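Local coordinates for protein methyltransferase (Streptococcus mutans, PDB 2B78) that binds S-adenosyl-L-homocysteine and probably transfers methyl groups from S-adenosyl-L-methionine, perhaps to RNA, although its exact substrate is not established, at residues R16-L21 against V370-S375; Y50-N55 against W123-V128; L99-G104 against S364-N369; A149-R154 against V161-Y166. One frame throughout, in Å; residues are numbered along the deposited sequence.

Overall arrangement
From the N terminus, segment 16-21 opens the longest loop, which closes only when 370-375 meets it in contact 1. The other three contacts lie inside it. Segment 50-55 meets 123-128 in contact 2. Segment 99-104 lies between these two and meets 364-369, so contacts 2 and 3 cross. Contact 4 is a local hairpin, 149-154 with 161-166; it follows contact 2 in series and is nested in contact 3. Contact 1 joins the PUA-like domain to the loop between strands 355-360 and 379-384. Contact 3 ties the same loop to the sheet of strand 96-101, and contact 2 ties that region to the PUA-like sheet. Contact 4 forms the far edge of the strand 96-101 sheet.

Contact 1: residues R16-L21 against V370-S375; sequences RGVQLL and VQDESS
Val-18 and Asp-372 meet where the PUA-like domain touches a loop of the methyltransferase part. Gly-17 follows a helix and, with a positive phi, closes it in a Schellman motif. The side chains of Val-18 and Asp-372 cross at about a right angle. Val-18 points CG1 at the carboxylate, 3.7 Å from Asp-372 OD2. Its other methyl, CG2, lies beside the carbonyl oxygen of Gln-371. Gln-371 lays CB against the carbonyl O of Gly-17, at 3.6 Å. Asp-372 has CG anti to its backbone N (chi1 -172°), which sends the carboxylate across to Val-18 and Leu-20. Leu-20 meets it through CB, 4.1 Å from Asp-372 OD2. The two carboxylate oxygens do different work. OD1 stays in its own loop and forms an Asx turn with Ser-374 N. Ser-374 OG also donates to it, on the syn side and 31° out of the carboxylate plane. Both donors come from the same face. OD2 serves the contact through a water that also takes the N-H of Leu-20. A second water receives a weak bond from Arg-16 NH1. That water donates to the backbone O of Gln-371 at 2.9 Å, and lies in plane at the edge of the Arg-16 guanidinium.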
loop_
_atom_site.group_PDB
_atom_site.type_symbol
_atom_site.label_atom_id
_atom_site.label_comp_id
_atom_site.label_asym_id
_atom_site.label_seq_id
_atom_site.Cartn_x
_atom_site.Cartn_y
_atom_site.Cartn_z
ATOM N N ARG A 16 3.037 -23.901 -9.072
ATOM C CA ARG A 16 1.882 -23.104 -9.487
ATOM C C ARG A 16 2.264 -21.646 -9.757
ATOM O O ARG A 16 1.463 -20.868 -10.282
ATOM C CB ARG A 16 0.811 -23.147 -8.398
ATOM C CG ARG A 16 -0.552 -22.594 -8.802
ATOM C CD ARG A 16 -1.425 -22.418 -7.567
ATOM N NE ARG A 16 -1.278 -23.548 -6.660
ATOM C CZ ARG A 16 -1.129 -23.438 -5.345
ATOM N NH1 ARG A 16 -1.110 -22.240 -4.775
ATOM N NH2 ARG A 16 -0.987 -24.527 -4.607
ATOM N N GLY A 17 3.481 -21.273 -9.374
ATOM C CA GLY A 17 3.923 -19.908 -9.598
ATOM C C GLY A 17 3.912 -19.017 -8.369
ATOM O O GLY A 17 4.045 -17.797 -8.479
ATOM N N VAL A 18 3.752 -19.605 -7.189
ATOM C CA VAL A 18 3.749 -18.806 -5.967
ATOM C C VAL A 18 5.216 -18.558 -5.634
ATOM O O VAL A 18 5.999 -19.501 -5.507
ATOM C CB VAL A 18 3.050 -19.554 -4.810
ATOM C CG1 VAL A 18 3.107 -18.732 -3.538
ATOM C CG2 VAL A 18 1.596 -19.823 -5.183
ATOM N N GLN A 19 5.591 -17.289 -5.516
ATOM C CA GLN A 19 6.973 -16.932 -5.238
ATOM C C GLN A 19 7.276 -16.814 -3.761
ATOM O O GLN A 19 8.414 -17.024 -3.336
ATOM C CB GLN A 19 7.322 -15.618 -5.930
ATOM C CG GLN A 19 7.474 -15.725 -7.440
ATOM C CD GLN A 19 7.570 -14.364 -8.101
ATOM O OE1 GLN A 19 8.258 -13.468 -7.603
ATOM N NE2 GLN A 19 6.891 -14.203 -9.232
ATOM N N LEU A 20 6.259 -16.459 -2.985
ATOM C CA LEU A 20 6.411 -16.303 -1.543
ATOM C C LEU A 20 6.585 -17.651 -0.835
ATOM O O LEU A 20 5.802 -18.576 -1.048
ATOM C CB LEU A 20 5.187 -15.590 -0.972
ATOM C CG LEU A 20 5.068 -15.577 0.549
ATOM C CD1 LEU A 20 6.257 -14.844 1.145
ATOM C CD2 LEU A 20 3.759 -14.906 0.945
ATOM N N LEU A 21 7.615 -17.750 0.001
ATOM C CA LEU A 21 7.881 -18.973 0.754
ATOM C C LEU A 21 7.256 -18.764 2.130
ATOM O O LEU A 21 7.787 -18.018 2.956
ATOM C CB LEU A 21 9.391 -19.196 0.885
ATOM C CG LEU A 21 10.162 -19.218 -0.438
ATOM C CD1 LEU A 21 11.641 -19.365 -0.162
ATOM C CD2 LEU A 21 9.664 -20.355 -1.312
ATOM N N VAL A 370 -0.235 -12.825 -10.188
ATOM C CA VAL A 370 -1.533 -13.409 -10.534
ATOM C C VAL A 370 -1.728 -14.826 -10.013
ATOM O O VAL A 370 -2.866 -15.282 -9.846
ATOM C CB VAL A 370 -1.772 -13.398 -12.068
ATOM C CG1 VAL A 370 -2.166 -11.991 -12.525
ATOM C CG2 VAL A 370 -0.516 -13.846 -12.793
ATOM N N GLN A 371 -0.621 -15.516 -9.762
ATOM C CA GLN A 371 -0.661 -16.877 -9.241
ATOM C C GLN A 371 -0.776 -16.855 -7.723
ATOM O O GLN A 371 -0.852 -17.901 -7.086
ATOM C CB GLN A 371 0.604 -17.642 -9.645
ATOM C CG GLN A 371 0.655 -18.047 -11.109
ATOM C CD GLN A 371 0.622 -16.864 -12.055
ATOM O OE1 GLN A 371 1.549 -16.052 -12.090
ATOM N NE2 GLN A 371 -0.454 -16.758 -12.830
ATOM N N ASP A 372 -0.789 -15.661 -7.142
ATOM C CA ASP A 372 -0.892 -15.530 -5.691
ATOM C C ASP A 372 -1.738 -14.316 -5.337
ATOM O O ASP A 372 -1.215 -13.234 -5.071
ATOM C CB ASP A 372 0.506 -15.396 -5.085
ATOM C CG ASP A 372 0.489 -15.449 -3.576
ATOM O OD1 ASP A 372 -0.619 -15.547 -3.007
ATOM O OD2 ASP A 372 1.577 -15.390 -2.963
ATOM N N GLU A 373 -3.055 -14.503 -5.314
ATOM C CA GLU A 373 -3.974 -13.406 -5.025
ATOM C C GLU A 373 -3.790 -12.773 -3.646
ATOM O O GLU A 373 -4.231 -11.646 -3.420
ATOM C CB GLU A 373 -5.422 -13.881 -5.190
ATOM C CG GLU A 373 -6.421 -12.758 -5.504
ATOM C CD GLU A 373 -5.989 -11.893 -6.685
ATOM O OE1 GLU A 373 -5.463 -12.453 -7.669
ATOM O OE2 GLU A 373 -6.183 -10.655 -6.638
ATOM N N SER A 374 -3.139 -13.489 -2.729
ATOM C CA SER A 374 -2.909 -12.963 -1.385
ATOM C C SER A 374 -1.965 -11.756 -1.423
ATOM O O SER A 374 -1.856 -11.003 -0.453
ATOM C CB SER A 374 -2.322 -14.053 -0.472
ATOM O OG SER A 374 -0.954 -14.304 -0.753
ATOM N N SER A 375 -1.275 -11.572 -2.543
ATOM C CA SER A 375 -0.364 -10.440 -2.669
ATOM C C SER A 375 -1.172 -9.159 -2.871
ATOM O O SER A 375 -0.674 -8.052 -2.659
ATOM C CB SER A 375 0.581 -10.651 -3.850
ATOM O OG SER A 375 -0.152 -10.785 -5.051
HETATM O O HOH W 1 -1.693 -19.137 -4.578
HETATM O O HOH W 2 3.964 -15.223 -4.391
#

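Contact 2: residues Y50-N55 against W123-V128; sequences YLSKQN and WYNSFV
Tyr-50, Asn-125 and Phe-127 bury the most surface here, where strand 45-54 of the PUA-like sheet meets the start of helix 126-130. The rings of Tyr-50 and Phe-127 form an offset stack, with centroids 4.8 Å apart and planes at 28°. Phe-127 CD2 lies over one face of the tyrosine ring, toward its rim, 3.3 Å from Tyr-50 CD1. Val-128 CG1 packs against the hydroxyl end. Asn-125 comes from the opposite direction and puts ND2 at the edge of the tyrosine ring. There Asn-125 ND2 donates to Tyr-50 OH at 2.9 Å. It also donates to Gln-54 OE1 at 3.0 Å, almost within its own amide plane. The other end of the amide is taken as well, since Asn-125 is the N-cap of the helix. CG sits between the backbone N and the carbonyl carbon (chi1 63°), which turns OD1 back to the helix start, where it accepts from Val-128 N at 2.9 Å. Ser-52 OG receives the N-H of Phe-127 in a longer bond of 3.3 Å, and it also bonds to Asn-33. Tyr-50 OH also bonds to Gly-108 O. Gln-54 OE1 takes Trp-60 NE1 as well, and Gln-54 NE2 bonds to Gln-102 OE1. The Asn-125 amide is therefore gripped by three bonds, which fix its flip and rotation. One side chain both caps the helix and bridges it to the strand.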
loop_
_atom_site.group_PDB
_atom_site.type_symbol
_atom_site.label_atom_id
_atom_site.label_comp_id
_atom_site.label_asym_id
_atom_site.label_seq_id
_atom_site.Cartn_x
_atom_site.Cartn_y
_atom_site.Cartn_z
ATOM N N TYR A 50 15.897 -17.305 -2.205
ATOM C CA TYR A 50 16.698 -16.723 -1.141
ATOM C C TYR A 50 15.878 -16.733 0.139
ATOM O O TYR A 50 14.651 -16.595 0.113
ATOM C CB TYR A 50 17.183 -15.301 -1.499
ATOM C CG TYR A 50 16.204 -14.150 -1.322
ATOM C CD1 TYR A 50 15.834 -13.701 -0.054
ATOM C CD2 TYR A 50 15.694 -13.472 -2.431
ATOM C CE1 TYR A 50 14.980 -12.602 0.106
ATOM C CE2 TYR A 50 14.841 -12.366 -2.283
ATOM C CZ TYR A 50 14.491 -11.938 -1.014
ATOM O OH TYR A 50 13.670 -10.844 -0.856
ATOM N N LEU A 51 16.562 -16.932 1.259
ATOM C CA LEU A 51 15.905 -16.970 2.551
ATOM C C LEU A 51 16.178 -15.704 3.342
ATOM O O LEU A 51 17.290 -15.191 3.346
ATOM C CB LEU A 51 16.389 -18.175 3.365
ATOM C CG LEU A 51 16.187 -19.570 2.774
ATOM C CD1 LEU A 51 16.729 -20.612 3.744
ATOM C CD2 LEU A 51 14.708 -19.807 2.506
ATOM N N SER A 52 15.141 -15.210 4.005
ATOM C CA SER A 52 15.238 -14.033 4.850
ATOM C C SER A 52 13.862 -13.850 5.451
ATOM O O SER A 52 12.850 -13.995 4.765
ATOM C CB SER A 52 15.639 -12.796 4.041
ATOM O OG SER A 52 15.935 -11.710 4.908
ATOM N N LYS A 53 13.817 -13.547 6.741
ATOM C CA LYS A 53 12.541 -13.371 7.407
ATOM C C LYS A 53 11.839 -12.096 6.973
ATOM O O LYS A 53 12.430 -11.012 6.959
ATOM C CB LYS A 53 12.741 -13.388 8.925
ATOM C CG LYS A 53 12.756 -14.803 9.501
ATOM C CD LYS A 53 13.175 -14.835 10.967
ATOM C CE LYS A 53 14.694 -14.865 11.114
ATOM N NZ LYS A 53 15.114 -15.012 12.542
ATOM N N GLN A 54 10.570 -12.241 6.609
ATOM C CA GLN A 54 9.754 -11.117 6.167
ATOM C C GLN A 54 8.312 -11.379 6.574
ATOM O O GLN A 54 7.550 -11.991 5.828
ATOM C CB GLN A 54 9.844 -10.961 4.644
ATOM C CG GLN A 54 9.158 -9.707 4.112
ATOM C CD GLN A 54 9.355 -9.533 2.624
ATOM O OE1 GLN A 54 10.425 -9.839 2.098
ATOM N NE2 GLN A 54 8.330 -9.027 1.935
ATOM N N ASN A 55 7.947 -10.912 7.765
ATOM C CA ASN A 55 6.600 -11.106 8.296
ATOM C C ASN A 55 6.299 -12.600 8.400
ATOM O O ASN A 55 6.962 -13.308 9.152
ATOM C CB ASN A 55 5.570 -10.410 7.403
ATOM C CG ASN A 55 5.780 -8.908 7.339
ATOM O OD1 ASN A 55 5.798 -8.223 8.368
ATOM N ND2 ASN A 55 5.941 -8.383 6.126
ATOM N N TRP A 123 13.341 -1.634 1.419
ATOM C CA TRP A 123 13.900 -2.958 1.682
ATOM C C TRP A 123 13.080 -3.658 2.774
ATOM O O TRP A 123 13.035 -3.196 3.918
ATOM C CB TRP A 123 15.358 -2.822 2.132
ATOM C CG TRP A 123 16.175 -1.893 1.276
ATOM C CD1 TRP A 123 16.689 -0.683 1.645
ATOM C CD2 TRP A 123 16.534 -2.076 -0.103
ATOM N NE1 TRP A 123 17.343 -0.101 0.584
ATOM C CE2 TRP A 123 17.266 -0.935 -0.499
ATOM C CE3 TRP A 123 16.311 -3.097 -1.038
ATOM C CZ2 TRP A 123 17.771 -0.779 -1.796
ATOM C CZ3 TRP A 123 16.813 -2.942 -2.327
ATOM C CH2 TRP A 123 17.538 -1.792 -2.691
ATOM N N TYR A 124 12.461 -4.786 2.424
ATOM C CA TYR A 124 11.617 -5.524 3.361
ATOM C C TYR A 124 12.293 -6.630 4.167
ATOM O O TYR A 124 11.665 -7.226 5.045
ATOM C CB TYR A 124 10.402 -6.105 2.623
ATOM C CG TYR A 124 9.440 -5.051 2.135
ATOM C CD1 TYR A 124 9.819 -4.139 1.154
ATOM C CD2 TYR A 124 8.150 -4.955 2.662
ATOM C CE1 TYR A 124 8.942 -3.156 0.705
ATOM C CE2 TYR A 124 7.260 -3.970 2.216
ATOM C CZ TYR A 124 7.669 -3.077 1.237
ATOM O OH TYR A 124 6.809 -2.105 0.783
ATOM N N ASN A 125 13.557 -6.918 3.877
ATOM C CA ASN A 125 14.265 -7.943 4.630
ATOM C C ASN A 125 15.773 -7.693 4.620
ATOM O O ASN A 125 16.288 -6.979 3.758
ATOM C CB ASN A 125 13.918 -9.344 4.099
ATOM C CG ASN A 125 14.358 -9.567 2.666
ATOM O OD1 ASN A 125 15.553 -9.639 2.374
ATOM N ND2 ASN A 125 13.386 -9.694 1.758
ATOM N N SER A 126 16.480 -8.270 5.588
ATOM C CA SER A 126 17.920 -8.057 5.685
ATOM C C SER A 126 18.725 -8.570 4.498
ATOM O O SER A 126 19.781 -8.012 4.170
ATOM C CB SER A 126 18.464 -8.678 6.972
ATOM O OG SER A 126 18.177 -10.061 7.042
ATOM N N PHE A 127 18.257 -9.631 3.850
ATOM C CA PHE A 127 19.004 -10.151 2.713
ATOM C C PHE A 127 19.110 -9.167 1.551
ATOM O O PHE A 127 20.216 -8.882 1.073
ATOM C CB PHE A 127 18.408 -11.450 2.195
ATOM C CG PHE A 127 19.189 -12.042 1.058
ATOM C CD1 PHE A 127 20.440 -12.614 1.281
ATOM C CD2 PHE A 127 18.702 -11.981 -0.242
ATOM C CE1 PHE A 127 21.199 -13.114 0.225
ATOM C CE2 PHE A 127 19.448 -12.477 -1.306
ATOM C CZ PHE A 127 20.702 -13.044 -1.071
ATOM N N VAL A 128 17.981 -8.657 1.071
ATOM C CA VAL A 128 18.048 -7.714 -0.040
ATOM C C VAL A 128 18.823 -6.481 0.387
ATOM O O VAL A 128 19.519 -5.860 -0.417
ATOM C CB VAL A 128 16.656 -7.285 -0.540
ATOM C CG1 VAL A 128 15.931 -8.476 -1.143
ATOM C CG2 VAL A 128 15.856 -6.683 0.596
HETATM O O HOH W 3 14.874 -9.859 7.638
#

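Contact 3: residues L99-G104 against S364-N369; sequences LFNQDG and SDFAVN
Asn-101 reaches from the end of strand 96-101 to Ala-367, in a loop of the methyltransferase part that bends in an inverse gamma turn centred on Phe-366. CG is anti to the backbone N (chi1 -168°), which directs the side chain at that loop. Asn-101 CB lies 3.8 Å from Ala-367 N. Asn-101 CG comes 3.7 Å from Ala-367 O. At the tip, Asn-101 ND2 donates to Ala-367 O at 2.8 Å, from above the carbonyl plane. The other tip atom, OD1, turns to Arg-98 NH1. Gly-104 approaches the same carbonyl: its CA makes a C-H...O contact of 3.2 Å with Ala-367 O. Further along, the side chains of Asp-103 and Asn-369 cross at about a right angle, carboxylate and amide planes 89° apart. A water links Asp-103 OD2 to Asn-369 ND2. That ND2 also bonds to Gly-17 O, and Asn-369 OD1 to Gln-371 N. Another water donates to Asp-103 OD1 at 2.8 Å and to Ala-367 O at 2.9 Å.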
loop_
_atom_site.group_PDB
_atom_site.type_symbol
_atom_site.label_atom_id
_atom_site.label_comp_id
_atom_site.label_asym_id
_atom_site.label_seq_id
_atom_site.Cartn_x
_atom_site.Cartn_y
_atom_site.Cartn_z
ATOM N N LEU A 99 7.162 1.731 -9.319
ATOM C CA LEU A 99 7.989 1.180 -10.399
ATOM C C LEU A 99 8.258 -0.320 -10.272
ATOM O O LEU A 99 8.431 -1.017 -11.279
ATOM C CB LEU A 99 9.332 1.923 -10.455
ATOM C CG LEU A 99 9.314 3.432 -10.724
ATOM C CD1 LEU A 99 10.751 3.968 -10.729
ATOM C CD2 LEU A 99 8.643 3.724 -12.067
ATOM N N PHE A 100 8.287 -0.821 -9.039
ATOM C CA PHE A 100 8.578 -2.236 -8.795
ATOM C C PHE A 100 7.840 -2.671 -7.539
ATOM O O PHE A 100 7.918 -2.002 -6.510
ATOM C CB PHE A 100 10.088 -2.417 -8.600
ATOM C CG PHE A 100 10.575 -3.817 -8.856
ATOM C CD1 PHE A 100 10.934 -4.219 -10.138
ATOM C CD2 PHE A 100 10.665 -4.739 -7.815
ATOM C CE1 PHE A 100 11.378 -5.519 -10.382
ATOM C CE2 PHE A 100 11.103 -6.038 -8.049
ATOM C CZ PHE A 100 11.461 -6.428 -9.336
ATOM N N ASN A 101 7.126 -3.790 -7.613
ATOM C CA ASN A 101 6.363 -4.253 -6.457
ATOM C C ASN A 101 6.572 -5.710 -6.093
ATOM O O ASN A 101 5.750 -6.568 -6.414
ATOM C CB ASN A 101 4.871 -3.997 -6.686
ATOM C CG ASN A 101 4.042 -4.190 -5.425
ATOM O OD1 ASN A 101 4.407 -3.717 -4.335
ATOM N ND2 ASN A 101 2.909 -4.871 -5.569
ATOM N N GLN A 102 7.683 -5.981 -5.419
ATOM C CA GLN A 102 8.015 -7.325 -4.961
ATOM C C GLN A 102 7.759 -8.474 -5.953
ATOM O O GLN A 102 8.281 -8.454 -7.066
ATOM C CB GLN A 102 7.295 -7.579 -3.641
ATOM C CG GLN A 102 7.620 -6.526 -2.585
ATOM C CD GLN A 102 7.433 -7.043 -1.173
ATOM O OE1 GLN A 102 8.080 -7.997 -0.767
ATOM N NE2 GLN A 102 6.546 -6.413 -0.419
ATOM N N ASP A 103 6.968 -9.473 -5.557
ATOM C CA ASP A 103 6.724 -10.601 -6.452
ATOM C C ASP A 103 5.882 -10.260 -7.675
ATOM O O ASP A 103 5.830 -11.035 -8.635
ATOM C CB ASP A 103 6.133 -11.803 -5.675
ATOM C CG ASP A 103 4.871 -11.468 -4.901
ATOM O OD1 ASP A 103 4.659 -10.284 -4.550
ATOM O OD2 ASP A 103 4.096 -12.415 -4.618
ATOM N N GLY A 104 5.232 -9.099 -7.649
ATOM C CA GLY A 104 4.433 -8.685 -8.787
ATOM C C GLY A 104 5.373 -8.439 -9.954
ATOM O O GLY A 104 4.970 -8.487 -11.117
ATOM N N SER A 364 -2.673 -1.319 -11.211
ATOM C CA SER A 364 -1.653 -1.991 -12.021
ATOM C C SER A 364 -0.177 -1.745 -11.710
ATOM O O SER A 364 0.664 -2.629 -11.958
ATOM C CB SER A 364 -1.897 -1.690 -13.498
ATOM O OG SER A 364 -1.712 -0.313 -13.747
ATOM N N ASP A 365 0.157 -0.566 -11.194
ATOM C CA ASP A 365 1.554 -0.286 -10.873
ATOM C C ASP A 365 1.983 -1.050 -9.630
ATOM O O ASP A 365 3.154 -1.387 -9.474
ATOM C CB ASP A 365 1.806 1.223 -10.723
ATOM C CG ASP A 365 0.882 1.890 -9.730
ATOM O OD1 ASP A 365 -0.313 1.540 -9.695
ATOM O OD2 ASP A 365 1.355 2.795 -9.003
ATOM N N PHE A 366 1.042 -1.317 -8.734
ATOM C CA PHE A 366 1.355 -2.116 -7.553
ATOM C C PHE A 366 1.070 -3.538 -8.035
ATOM O O PHE A 366 0.120 -4.188 -7.590
ATOM C CB PHE A 366 0.439 -1.730 -6.387
ATOM C CG PHE A 366 0.890 -0.495 -5.645
ATOM C CD1 PHE A 366 1.501 -0.607 -4.399
ATOM C CD2 PHE A 366 0.715 0.772 -6.197
ATOM C CE1 PHE A 366 1.929 0.527 -3.712
ATOM C CE2 PHE A 366 1.141 1.916 -5.519
ATOM C CZ PHE A 366 1.750 1.790 -4.271
ATOM N N ALA A 367 1.892 -3.989 -8.983
ATOM C CA ALA A 367 1.753 -5.301 -9.608
ATOM C C ALA A 367 1.554 -6.451 -8.644
ATOM O O ALA A 367 2.272 -6.603 -7.652
ATOM C CB ALA A 367 2.960 -5.588 -10.518
ATOM N N VAL A 368 0.560 -7.274 -8.942
ATOM C CA VAL A 368 0.292 -8.425 -8.105
ATOM C C VAL A 368 0.761 -9.675 -8.835
ATOM O O VAL A 368 0.852 -9.695 -10.061
ATOM C CB VAL A 368 -1.214 -8.564 -7.815
ATOM C CG1 VAL A 368 -1.705 -7.373 -7.000
ATOM C CG2 VAL A 368 -1.981 -8.662 -9.124
ATOM N N ASN A 369 1.085 -10.710 -8.072
ATOM C CA ASN A 369 1.479 -11.974 -8.665
ATOM C C ASN A 369 0.119 -12.633 -8.917
ATOM O O ASN A 369 -0.605 -12.940 -7.968
ATOM C CB ASN A 369 2.312 -12.785 -7.666
ATOM C CG ASN A 369 2.678 -14.153 -8.191
ATOM O OD1 ASN A 369 2.276 -14.537 -9.293
ATOM N ND2 ASN A 369 3.439 -14.905 -7.401
HETATM O O HOH W 2 3.964 -15.223 -4.391
HETATM O O HOH W 4 2.723 -8.664 -5.708
HETATM O O HOH W 5 2.587 -9.229 -12.382
#

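Contact 4: residues A149-R154 against V161-Y166; sequences AYEKIR and VSAHLY
Ala-149 and Tyr-166 begin a ladder of backbone bonds. Ala-149 N donates to Tyr-166 O at 2.8 Å. Ala-149 O accepts twice, from Leu-165 N at 2.7 Å and from Tyr-166 N at 3.3 Å, both from the same face of its carbonyl plane. Two consecutive residues thus face one, which is a classic beta bulge. Glu-151 and Ala-163 exchange both of their bonds, and Ile-153 N donates to Val-161 O. These strands, 148-153 and 162-165, form an antiparallel beta hairpin at the edge of a five-stranded mixed sheet. Lys-152 NZ donates to Ser-162 OG at 2.8 Å and also bonds to Gly-190 O and Leu-187 O. Ser-162 OG also bonds to Asn-188 OD1. The Lys-152 side chain is about 9 Å from that of Arg-246, in the S-adenosyl-L-homocysteine site, unliganded in this chain. Glu-151 OE1 takes Trp-123 NE1 and a salt bridge to Arg-132, while a water joins its OE2 to His-164 O. The edge of the His-164 ring meets the face of Tyr-150, planes at 62°. His-164 NE2 bonds to Gly-167 O, and Tyr-150 OH to Glu-169 OE2 and Ala-170 N. Ala-149 CB sits over the Tyr-166 ring centre, 3.5 Å from Tyr-166 CZ.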
loop_
_atom_site.group_PDB
_atom_site.type_symbol
_atom_site.label_atom_id
_atom_site.label_comp_id
_atom_site.label_asym_id
_atom_site.label_seq_id
_atom_site.Cartn_x
_atom_site.Cartn_y
_atom_site.Cartn_z
ATOM N N ALA A 149 17.727 9.624 -5.074
ATOM C CA ALA A 149 17.017 8.492 -4.495
ATOM C C ALA A 149 17.144 8.416 -2.981
ATOM O O ALA A 149 18.147 8.846 -2.395
ATOM C CB ALA A 149 17.525 7.187 -5.111
ATOM N N TYR A 150 16.111 7.845 -2.367
ATOM C CA TYR A 150 16.033 7.644 -0.930
ATOM C C TYR A 150 15.652 6.195 -0.695
ATOM O O TYR A 150 15.211 5.508 -1.619
ATOM C CB TYR A 150 14.973 8.557 -0.328
ATOM C CG TYR A 150 15.404 9.991 -0.292
ATOM C CD1 TYR A 150 16.004 10.530 0.851
ATOM C CD2 TYR A 150 15.264 10.801 -1.415
ATOM C CE1 TYR A 150 16.456 11.849 0.867
ATOM C CE2 TYR A 150 15.713 12.115 -1.410
ATOM C CZ TYR A 150 16.307 12.631 -0.267
ATOM O OH TYR A 150 16.762 13.931 -0.269
ATOM N N GLU A 151 15.821 5.731 0.535
ATOM C CA GLU A 151 15.488 4.355 0.867
ATOM C C GLU A 151 14.826 4.231 2.233
ATOM O O GLU A 151 15.125 5.000 3.144
ATOM C CB GLU A 151 16.752 3.489 0.840
ATOM C CG GLU A 151 17.734 3.776 1.982
ATOM C CD GLU A 151 19.016 2.971 1.872
ATOM O OE1 GLU A 151 18.982 1.873 1.281
ATOM O OE2 GLU A 151 20.060 3.430 2.388
ATOM N N LYS A 152 13.922 3.261 2.361
ATOM C CA LYS A 152 13.245 2.985 3.629
ATOM C C LYS A 152 13.647 1.580 4.064
ATOM O O LYS A 152 13.690 0.668 3.240
ATOM C CB LYS A 152 11.714 3.010 3.470
ATOM C CG LYS A 152 11.113 4.320 2.981
ATOM C CD LYS A 152 11.429 5.471 3.917
ATOM C CE LYS A 152 10.699 6.735 3.493
ATOM N NZ LYS A 152 11.080 7.910 4.324
ATOM N N ILE A 153 13.959 1.412 5.348
ATOM C CA ILE A 153 14.301 0.107 5.903
ATOM C C ILE A 153 13.006 -0.397 6.538
ATOM O O ILE A 153 12.523 0.180 7.514
ATOM C CB ILE A 153 15.387 0.215 6.990
ATOM C CG1 ILE A 153 16.664 0.791 6.390
ATOM C CG2 ILE A 153 15.667 -1.146 7.597
ATOM C CD1 ILE A 153 17.087 0.128 5.112
ATOM N N ARG A 154 12.452 -1.469 5.982
ATOM C CA ARG A 154 11.187 -2.022 6.464
ATOM C C ARG A 154 11.322 -3.346 7.208
ATOM O O ARG A 154 10.479 -4.230 7.063
ATOM C CB ARG A 154 10.240 -2.211 5.282
ATOM C CG ARG A 154 10.099 -0.977 4.417
ATOM C CD ARG A 154 8.945 -0.134 4.879
ATOM N NE ARG A 154 7.720 -0.928 4.874
ATOM C CZ ARG A 154 6.497 -0.415 4.845
ATOM N NH1 ARG A 154 6.333 0.902 4.814
ATOM N NH2 ARG A 154 5.440 -1.218 4.845
ATOM N N VAL A 161 15.339 4.346 9.775
ATOM C CA VAL A 161 14.443 3.727 8.826
ATOM C C VAL A 161 14.444 4.423 7.479
ATOM O O VAL A 161 13.986 3.857 6.491
ATOM C CB VAL A 161 13.018 3.670 9.393
ATOM C CG1 VAL A 161 12.988 2.716 10.585
ATOM C CG2 VAL A 161 12.577 5.058 9.821
ATOM N N SER A 162 14.976 5.640 7.432
ATOM C CA SER A 162 15.009 6.385 6.180
ATOM C C SER A 162 16.357 7.060 5.962
ATOM O O SER A 162 16.980 7.549 6.911
ATOM C CB SER A 162 13.895 7.436 6.172
ATOM O OG SER A 162 13.779 8.045 4.899
ATOM N N ALA A 163 16.802 7.094 4.709
ATOM C CA ALA A 163 18.085 7.713 4.384
ATOM C C ALA A 163 18.213 8.092 2.916
ATOM O O ALA A 163 17.593 7.471 2.049
ATOM C CB ALA A 163 19.225 6.764 4.772
ATOM N N HIS A 164 19.007 9.125 2.642
ATOM C CA HIS A 164 19.264 9.550 1.276
ATOM C C HIS A 164 20.131 8.426 0.717
ATOM O O HIS A 164 21.014 7.929 1.425
ATOM C CB HIS A 164 20.015 10.886 1.269
ATOM C CG HIS A 164 20.451 11.326 -0.092
ATOM N ND1 HIS A 164 19.570 11.497 -1.138
ATOM C CD2 HIS A 164 21.682 11.598 -0.589
ATOM C CE1 HIS A 164 20.238 11.849 -2.223
ATOM N NE2 HIS A 164 21.521 11.917 -1.916
ATOM N N LEU A 165 19.876 8.010 -0.523
ATOM C CA LEU A 165 20.620 6.896 -1.129
ATOM C C LEU A 165 21.644 7.281 -2.187
ATOM O O LEU A 165 22.801 6.855 -2.112
ATOM C CB LEU A 165 19.647 5.874 -1.731
ATOM C CG LEU A 165 20.293 4.596 -2.279
ATOM C CD1 LEU A 165 21.069 3.904 -1.166
ATOM C CD2 LEU A 165 19.222 3.664 -2.853
ATOM N N TYR A 166 21.228 8.056 -3.187
ATOM C CA TYR A 166 22.168 8.490 -4.217
ATOM C C TYR A 166 21.675 9.727 -4.943
ATOM O O TYR A 166 20.498 10.074 -4.858
ATOM C CB TYR A 166 22.459 7.357 -5.222
ATOM C CG TYR A 166 21.334 6.970 -6.175
ATOM C CD1 TYR A 166 20.860 7.862 -7.136
ATOM C CD2 TYR A 166 20.774 5.692 -6.134
ATOM C CE1 TYR A 166 19.860 7.491 -8.036
ATOM C CE2 TYR A 166 19.771 5.311 -7.032
ATOM C CZ TYR A 166 19.323 6.220 -7.979
ATOM O OH TYR A 166 18.353 5.853 -8.875
HETATM O O HOH W 6 21.968 5.466 2.533
#